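Long-range contacts in aminopeptidase N (Francisella tularensis subsp. tularensis, PDB 5DLL), which removes N-terminal amino acids, preferably alanine, from peptides as a zinc metallopeptidase of the M1 family, and is probably involved in intracellular peptide breakdown: residues T31-E36 / F153-I158; R43-L48 / Q105-I110. All blocks are in the same frame, centred on the assembly; numbering follows the deposited sequence.

How the contacts relate
Both contacts lie in one mixed beta sheet of the M1 N-terminal domain, their centres 9 Å apart. Its strands run 150-160, 26-36, 42-52 and 101-110 from one contact to the other. Contact 1 is the parallel pairing of 31-36 with 153-158, contact 2 the antiparallel pairing of 43-48 with 105-110; along the chain, both segments of contact 2 fall between those of contact 1. Consecutive strands 26-36 and 42-52 join them, with probable hydrogen bonds from Asn-47 N to His-32 O (2.8 Å) and from Ile-34 N to Thr-45 O (3.0 Å). Leu-33 and Phe-35 pack on Ala-46 and Val-44, continuing one apolar face past the sodium site, away from the catalytic zinc.

Contact 1 of 2, residues T31-E36 / F153-I158; sequences THLIFE and FTVKII
Thr-31 lies alongside Phe-153 and covers one face of its ring: CB sits 4.0 Å from the ring centroid and 13° off the normal, a CH-pi contact displaced toward the rim. The methyl CG2 also touches the ring, 3.6 Å from Phe-153 CE2. With chi1 at -58°, this methyl stands anti to the backbone N, while OG1 is turned beside that N and is hydrogen-bonded to the hydroxyl of Tyr-143. Leu-33 CD1 meets the edge of the same Phe-153 ring at 4.3 Å from CE2. Further along this face, Phe-35 slants across Val-155, with CD1 4.1 Å from Val-155 CG1. On the other face, the His-32 ring meets Thr-154 obliquely, its CD2 3.6 Å from Thr-154 CB, and Ile-34 CG2 packs against Ile-158 CD1.

What sets these pairs level is a parallel beta ladder with a 10° angle between the strands. Five backbone hydrogen bonds alternate along it, from Thr-154 N to Thr-31 O through to Ile-158 N to Phe-35 O. Strands 42-52 and 183-191 flank the pair, making it interior to the sheet. Chemically, the contact separates a buried, aromatic-rich face of Thr-31, Leu-33, Phe-35, Phe-153, Val-155 and Ile-157 from a partly exposed, mixed-polarity one.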
loop_
_atom_site.group_PDB
_atom_site.type_symbol
_atom_site.label_atom_id
_atom_site.label_comp_id
_atom_site.label_asym_id
_atom_site.label_seq_id
_atom_site.Cartn_x
_atom_site.Cartn_y
_atom_site.Cartn_z
ATOM N N THR A 31 3.538 17.365 27.986
ATOM C CA THR A 31 4.866 17.628 27.453
ATOM C C THR A 31 4.889 19.045 26.882
ATOM O O THR A 31 4.150 19.352 25.945
ATOM C CB THR A 31 5.202 16.614 26.345
ATOM O OG1 THR A 31 5.124 15.282 26.878
ATOM C CG2 THR A 31 6.594 16.865 25.776
ATOM N N HIS A 32 5.710 19.912 27.467
ATOM C CA HIS A 32 5.839 21.292 27.004
ATOM C C HIS A 32 7.228 21.505 26.433
ATOM O O HIS A 32 8.213 21.428 27.162
ATOM C CB HIS A 32 5.594 22.274 28.147
ATOM C CG HIS A 32 4.198 22.236 28.681
ATOM N ND1 HIS A 32 3.684 21.136 29.334
ATOM C CD2 HIS A 32 3.208 23.158 28.659
ATOM C CE1 HIS A 32 2.437 21.382 29.688
ATOM N NE2 HIS A 32 2.123 22.602 29.290
ATOM N N LEU A 33 7.296 21.772 25.131
ATOM C CA LEU A 33 8.563 21.955 24.436
ATOM C C LEU A 33 8.729 23.391 23.957
ATOM O O LEU A 33 7.748 24.069 23.648
ATOM C CB LEU A 33 8.659 21.007 23.234
ATOM C CG LEU A 33 8.253 19.546 23.458
ATOM C CD1 LEU A 33 8.461 18.747 22.180
ATOM C CD2 LEU A 33 9.017 18.925 24.617
ATOM N N ILE A 34 9.981 23.844 23.922
ATOM C CA ILE A 34 10.359 25.108 23.290
ATOM C C ILE A 34 11.516 24.817 22.340
ATOM O O ILE A 34 12.530 24.244 22.749
ATOM C CB ILE A 34 10.801 26.177 24.317
ATOM C CG1 ILE A 34 9.678 26.457 25.331
ATOM C CG2 ILE A 34 11.205 27.466 23.604
ATOM C CD1 ILE A 34 10.132 27.166 26.589
ATOM N N PHE A 35 11.347 25.198 21.077
ATOM C CA PHE A 35 12.383 25.030 20.060
ATOM C C PHE A 35 12.949 26.390 19.658
ATOM O O PHE A 35 12.218 27.250 19.148
ATOM C CB PHE A 35 11.824 24.333 18.819
ATOM C CG PHE A 35 11.524 22.872 19.018
ATOM C CD1 PHE A 35 10.343 22.466 19.634
ATOM C CD2 PHE A 35 12.407 21.899 18.566
ATOM C CE1 PHE A 35 10.058 21.121 19.808
ATOM C CE2 PHE A 35 12.128 20.551 18.741
ATOM C CZ PHE A 35 10.951 20.164 19.362
ATOM N N GLU A 36 14.247 26.576 19.899
ATOM C CA GLU A 36 14.971 27.745 19.420
ATOM C C GLU A 36 15.790 27.323 18.211
ATOM O O GLU A 36 16.929 26.881 18.344
ATOM C CB GLU A 36 15.862 28.308 20.519
ATOM C CG GLU A 36 15.092 28.614 21.788
ATOM C CD GLU A 36 15.908 29.386 22.794
ATOM O OE1 GLU A 36 15.966 28.949 23.960
ATOM O OE2 GLU A 36 16.489 30.428 22.419
ATOM N N PHE A 153 0.576 17.660 24.258
ATOM C CA PHE A 153 1.720 18.459 23.804
ATOM C C PHE A 153 1.399 19.943 23.626
ATOM O O PHE A 153 0.501 20.294 22.864
ATOM C CB PHE A 153 2.240 17.924 22.462
ATOM C CG PHE A 153 3.166 16.746 22.588
ATOM C CD1 PHE A 153 2.666 15.475 22.830
ATOM C CD2 PHE A 153 4.537 16.904 22.436
ATOM C CE1 PHE A 153 3.514 14.383 22.929
ATOM C CE2 PHE A 153 5.389 15.814 22.532
ATOM C CZ PHE A 153 4.879 14.553 22.779
ATOM N N THR A 154 2.144 20.799 24.324
ATOM C CA THR A 154 2.210 22.226 24.001
ATOM C C THR A 154 3.603 22.486 23.467
ATOM O O THR A 154 4.580 22.024 24.049
ATOM C CB THR A 154 1.995 23.118 25.236
ATOM O OG1 THR A 154 0.824 22.689 25.943
ATOM C CG2 THR A 154 1.851 24.587 24.824
ATOM N N VAL A 155 3.698 23.225 22.367
ATOM C CA VAL A 155 4.960 23.373 21.643
ATOM C C VAL A 155 5.158 24.813 21.170
ATOM O O VAL A 155 4.401 25.287 20.332
ATOM C CB VAL A 155 4.993 22.433 20.404
ATOM C CG1 VAL A 155 6.264 22.640 19.583
ATOM C CG2 VAL A 155 4.844 20.971 20.819
ATOM N N LYS A 156 6.172 25.500 21.699
ATOM C CA LYS A 156 6.570 26.814 21.175
ATOM C C LYS A 156 7.711 26.649 20.172
ATOM O O LYS A 156 8.554 25.771 20.336
ATOM C CB LYS A 156 6.997 27.764 22.303
ATOM C CG LYS A 156 7.206 29.205 21.839
ATOM C CD LYS A 156 7.812 30.092 22.916
ATOM C CE LYS A 156 6.897 30.266 24.120
ATOM N NZ LYS A 156 7.342 31.395 24.984
ATOM N N ILE A 157 7.733 27.493 19.140
ATOM C CA ILE A 157 8.806 27.487 18.139
ATOM C C ILE A 157 9.324 28.906 17.922
ATOM O O ILE A 157 8.557 29.789 17.552
ATOM C CB ILE A 157 8.324 26.934 16.776
ATOM C CG1 ILE A 157 7.713 25.537 16.936
ATOM C CG2 ILE A 157 9.473 26.890 15.773
ATOM C CD1 ILE A 157 7.117 24.981 15.660
ATOM N N ILE A 158 10.625 29.113 18.133
ATOM C CA ILE A 158 11.269 30.411 17.898
ATOM C C ILE A 158 12.229 30.294 16.716
ATOM O O ILE A 158 12.988 29.337 16.637
ATOM C CB ILE A 158 12.032 30.888 19.151
ATOM C CG1 ILE A 158 11.081 30.954 20.354
ATOM C CG2 ILE A 158 12.663 32.252 18.906
ATOM C CD1 ILE A 158 11.764 31.190 21.684
#

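Contact 2 of 2, residues R43-L48 / Q105-I110; sequences RVTANL and QTVVEI. With NA (sodium ion), chain R.
A sodium ion sits against the antiparallel pairing of strands 42-52 and 101-110, bound by two carbonyl oxygens of these neighbouring strands, Val-44 O and Thr-106 O. The pairing belongs to the mixed beta sheet of the M1 N-terminal domain. Val-44 O binds the ion at 2.3 Å and Thr-106 O at 2.2 Å, so the same cation bridges the two strands. Thr-106 also gives its hydroxyl, so one residue chelates the metal through backbone and side chain together. Its chi1 of 73° places OG1 between the backbone N and the carbonyl carbon, on the side where the ion lies. Thr-141, from outside the two strands, completes the protein ligands.

The backbone bonds of the ladder share acceptors with the metal. Thr-106 O both binds sodium and accepts a hydrogen bond from Ala-46 N (2.9 Å), while Thr-106 N is bonded in return to Ala-46 O. Val-44 N bonds Val-108 O, and the return bond from Val-108 N to Val-44 O is weak.

Away from the ion, the opposite face carries Arg-43, Thr-45, Asn-47, Gln-105 and Val-107. Thr-45 and Val-107 run side by side, and the Asn-47 and Gln-105 side chains do the same, their amide planes 32° apart and Asn-47 ND2 lying 3.7 Å from Gln-105 CG. Arg-43 reaches across the strand until the edge of its guanidinium meets a methyl, NH2 standing 3.9 Å from Val-107 CG1.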
loop_
_atom_site.group_PDB
_atom_site.type_symbol
_atom_site.label_atom_id
_atom_site.label_comp_id
_atom_site.label_asym_id
_atom_site.label_seq_id
_atom_site.Cartn_x
_atom_site.Cartn_y
_atom_site.Cartn_z
ATOM N N ARG A 43 18.170 24.590 20.305
ATOM C CA ARG A 43 18.001 24.346 21.740
ATOM C C ARG A 43 16.589 23.866 22.049
ATOM O O ARG A 43 15.620 24.538 21.707
ATOM C CB ARG A 43 18.289 25.611 22.549
ATOM C CG ARG A 43 19.761 25.981 22.642
ATOM C CD ARG A 43 19.949 27.272 23.428
ATOM N NE ARG A 43 19.692 27.101 24.861
ATOM C CZ ARG A 43 19.507 28.098 25.729
ATOM N NH1 ARG A 43 19.534 29.369 25.335
ATOM N NH2 ARG A 43 19.285 27.819 27.008
ATOM N N VAL A 44 16.489 22.715 22.715
ATOM C CA VAL A 44 15.206 22.107 23.057
ATOM C C VAL A 44 15.019 21.986 24.577
ATOM O O VAL A 44 15.483 21.018 25.224
ATOM C CB VAL A 44 15.047 20.725 22.387
ATOM C CG1 VAL A 44 13.636 20.190 22.594
ATOM C CG2 VAL A 44 15.380 20.812 20.901
ATOM N N THR A 45 14.338 22.987 25.134
ATOM C CA THR A 45 13.856 22.944 26.511
ATOM C C THR A 45 12.588 22.103 26.534
ATOM O O THR A 45 11.764 22.213 25.631
ATOM C CB THR A 45 13.520 24.352 27.047
ATOM O OG1 THR A 45 14.583 25.261 26.733
ATOM C CG2 THR A 45 13.304 24.316 28.564
ATOM N N ALA A 46 12.431 21.270 27.558
ATOM C CA ALA A 46 11.270 20.382 27.657
ATOM C C ALA A 46 10.850 20.156 29.102
ATOM O O ALA A 46 11.649 19.700 29.921
ATOM C CB ALA A 46 11.554 19.047 26.986
ATOM N N ASN A 47 9.588 20.468 29.397
ATOM C CA ASN A 47 9.009 20.228 30.710
ATOM C C ASN A 47 8.101 19.015 30.658
ATOM O O ASN A 47 7.022 19.067 30.073
ATOM C CB ASN A 47 8.211 21.440 31.178
ATOM C CG ASN A 47 9.085 22.522 31.760
ATOM O OD1 ASN A 47 8.934 22.888 32.921
ATOM N ND2 ASN A 47 10.002 23.046 30.958
ATOM N N LEU A 48 8.547 17.930 31.277
ATOM C CA LEU A 48 7.819 16.670 31.283
ATOM C C LEU A 48 7.117 16.525 32.616
ATOM O O LEU A 48 7.773 16.488 33.660
ATOM C CB LEU A 48 8.784 15.492 31.083
ATOM C CG LEU A 48 9.182 15.146 29.647
ATOM C CD1 LEU A 48 9.442 16.387 28.809
ATOM C CD2 LEU A 48 10.396 14.229 29.644
ATOM N N GLN A 105 12.506 19.242 33.943
ATOM C CA GLN A 105 12.940 20.138 32.879
ATOM C C GLN A 105 14.326 19.760 32.384
ATOM O O GLN A 105 15.245 19.626 33.182
ATOM C CB GLN A 105 12.965 21.585 33.370
ATOM C CG GLN A 105 13.387 22.580 32.294
ATOM C CD GLN A 105 13.452 24.004 32.793
ATOM O OE1 GLN A 105 12.746 24.382 33.726
ATOM N NE2 GLN A 105 14.307 24.806 32.173
ATOM N N THR A 106 14.470 19.613 31.067
ATOM C CA THR A 106 15.774 19.412 30.433
ATOM C C THR A 106 15.962 20.409 29.296
ATOM O O THR A 106 15.095 20.519 28.423
ATOM C CB THR A 106 15.930 17.997 29.819
ATOM O OG1 THR A 106 15.132 17.882 28.622
ATOM C CG2 THR A 106 15.548 16.912 30.820
ATOM N N VAL A 107 17.093 21.110 29.298
ATOM C CA VAL A 107 17.540 21.851 28.116
ATOM C C VAL A 107 18.587 21.010 27.400
ATOM O O VAL A 107 19.481 20.457 28.036
ATOM C CB VAL A 107 18.134 23.229 28.463
ATOM C CG1 VAL A 107 18.558 23.958 27.193
ATOM C CG2 VAL A 107 17.127 24.059 29.248
ATOM N N VAL A 108 18.463 20.930 26.077
ATOM C CA VAL A 108 19.294 20.069 25.231
ATOM C C VAL A 108 19.655 20.831 23.952
ATOM O O VAL A 108 18.894 21.690 23.513
ATOM C CB VAL A 108 18.534 18.757 24.898
ATOM C CG1 VAL A 108 18.987 18.128 23.587
ATOM C CG2 VAL A 108 18.672 17.758 26.037
ATOM N N GLU A 109 20.811 20.517 23.364
ATOM C CA GLU A 109 21.233 21.111 22.090
ATOM C C GLU A 109 21.453 20.025 21.036
ATOM O O GLU A 109 21.968 18.953 21.340
ATOM C CB GLU A 109 22.515 21.919 22.285
ATOM C CG GLU A 109 22.988 22.675 21.053
ATOM C CD GLU A 109 24.345 23.311 21.266
ATOM O OE1 GLU A 109 24.457 24.179 22.159
ATOM O OE2 GLU A 109 25.299 22.940 20.547
ATOM N N ILE A 110 21.070 20.315 19.796
ATOM C CA ILE A 110 21.164 19.349 18.699
ATOM C C ILE A 110 21.531 20.025 17.382
ATOM O O ILE A 110 21.366 21.233 17.219
ATOM C CB ILE A 110 19.841 18.576 18.505
ATOM C CG1 ILE A 110 18.677 19.547 18.269
ATOM C CG2 ILE A 110 19.560 17.692 19.713
ATOM C CD1 ILE A 110 17.354 18.868 17.987
HETATM NA NA NA R . 15.178 19.226 26.577
#